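Local coordinates for protein type IV pilin structural subunit (Pseudomonas aeruginosa, PDB 3JYZ) that probably polymerises as the structural subunit of type IV pili, the thin surface filaments of this bacterium, at residues T41-N44 with Q45-N48. Residues are numbered along the deposited sequence; the frame is centred on the assembly and turned at random.
Sequences TTWN and QQSN
Gln45 lies alongside Thr41, one helical turn back, its extended chain running beside the threonine methyl until OE1 stands 3.7 Å from CG2. Its backbone N lies 3.2 Å from Thr41 O, a bond left doubtful because that oxygen is crowded in the model, and makes a weak bond to Thr42 O. The firmer bond is from Gln46 N to Trp43 O, 3.1 Å, three residues back. With CG anti to its own carbonyl carbon (chi1 -61°) and the chain extended beyond it, the Gln46 side chain reaches back over one face of the indole. NE2 sits nearer the rim of the six-membered ring than its middle, 3.3 Å from both CE3 and CZ3 of Trp43, and the amide plane is tilted 56° from the ring. That same NE2 donates to Gly51 O, while Trp43 NE1 bonds to Val60 O. A bond three residues back, as in a 3-10 turn, is common in the last turn of an alpha helix, and the backbone kinks just beyond it. The indole packs on Ala21 and Met24 of helix 4-28 and on Met62 of strand 57-62, joining helix 33-49 to both in the pilin fold.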
loop_
_atom_site.group_PDB
_atom_site.type_symbol
_atom_site.label_atom_id
_atom_site.label_comp_id
_atom_site.label_asym_id
_atom_site.label_seq_id
_atom_site.Cartn_x
_atom_site.Cartn_y
_atom_site.Cartn_z
ATOM N N THR A 41 13.779 5.561 1.889
ATOM C CA THR A 41 14.806 5.177 2.845
ATOM C C THR A 41 14.381 5.457 4.282
ATOM O O THR A 41 14.547 4.614 5.164
ATOM C CB THR A 41 16.114 5.911 2.531
ATOM O OG1 THR A 41 16.590 5.470 1.256
ATOM C CG2 THR A 41 17.170 5.612 3.587
ATOM N N THR A 42 13.829 6.642 4.517
ATOM C CA THR A 42 13.393 7.036 5.850
ATOM C C THR A 42 12.322 6.095 6.386
ATOM O O THR A 42 12.423 5.592 7.510
ATOM C CB THR A 42 12.834 8.469 5.827
ATOM O OG1 THR A 42 13.866 9.357 5.385
ATOM C CG2 THR A 42 12.346 8.889 7.208
ATOM N N TRP A 43 11.294 5.849 5.578
ATOM C CA TRP A 43 10.212 4.976 6.011
ATOM C C TRP A 43 10.706 3.562 6.330
ATOM O O TRP A 43 10.402 3.002 7.392
ATOM C CB TRP A 43 9.087 4.892 4.961
ATOM C CG TRP A 43 8.024 3.963 5.439
ATOM C CD1 TRP A 43 7.892 2.638 5.143
ATOM C CD2 TRP A 43 6.986 4.279 6.363
ATOM N NE1 TRP A 43 6.811 2.112 5.821
ATOM C CE2 TRP A 43 6.245 3.099 6.581
ATOM C CE3 TRP A 43 6.610 5.452 7.029
ATOM C CZ2 TRP A 43 5.137 3.064 7.431
ATOM C CZ3 TRP A 43 5.514 5.413 7.877
ATOM C CH2 TRP A 43 4.790 4.224 8.070
ATOM N N ASN A 44 11.454 2.980 5.398
ATOM C CA ASN A 44 11.838 1.572 5.503
ATOM C C ASN A 44 12.758 1.293 6.686
ATOM O O ASN A 44 12.808 0.164 7.161
ATOM C CB ASN A 44 12.471 1.069 4.199
ATOM C CG ASN A 44 11.453 0.878 3.085
ATOM O OD1 ASN A 44 11.817 0.722 1.912
ATOM N ND2 ASN A 44 10.185 0.879 3.443
ATOM N N GLN A 45 13.448 2.321 7.186
ATOM C CA GLN A 45 14.380 2.135 8.299
ATOM C C GLN A 45 13.668 1.958 9.626
ATOM O O GLN A 45 14.226 1.395 10.562
ATOM C CB GLN A 45 15.385 3.291 8.363
ATOM C CG GLN A 45 16.184 3.353 7.087
ATOM C CD GLN A 45 17.433 4.198 7.155
ATOM O OE1 GLN A 45 18.471 3.822 6.596
ATOM N NE2 GLN A 45 17.344 5.354 7.809
ATOM N N GLN A 46 12.434 2.424 9.670
ATOM C CA GLN A 46 11.599 2.324 10.872
ATOM C C GLN A 46 11.371 0.894 11.291
ATOM O O GLN A 46 11.488 0.048 10.501
ATOM C CB GLN A 46 10.250 3.020 10.628
ATOM C CG GLN A 46 10.374 4.500 10.306
ATOM C CD GLN A 46 9.086 5.144 9.904
ATOM O OE1 GLN A 46 9.029 6.319 9.767
ATOM N NE2 GLN A 46 8.064 4.364 9.730
ATOM N N SER A 47 11.039 0.698 12.569
ATOM C CA SER A 47 10.564 -0.599 13.048
ATOM C C SER A 47 11.501 -1.730 12.647
ATOM O O SER A 47 11.069 -2.756 12.115
ATOM C CB SER A 47 9.149 -0.871 12.526
ATOM O OG SER A 47 8.495 -1.823 13.347
ATOM N N ASN A 48 12.788 -1.532 12.915
ATOM C CA ASN A 48 13.797 -2.558 12.646
ATOM C C ASN A 48 13.832 -2.943 11.177
ATOM O O ASN A 48 13.915 -4.119 10.819
ATOM C CB ASN A 48 13.578 -3.776 13.542
ATOM C CG ASN A 48 13.669 -3.429 15.017
ATOM O OD1 ASN A 48 12.748 -3.710 15.791
ATOM N ND2 ASN A 48 14.761 -2.785 15.407
#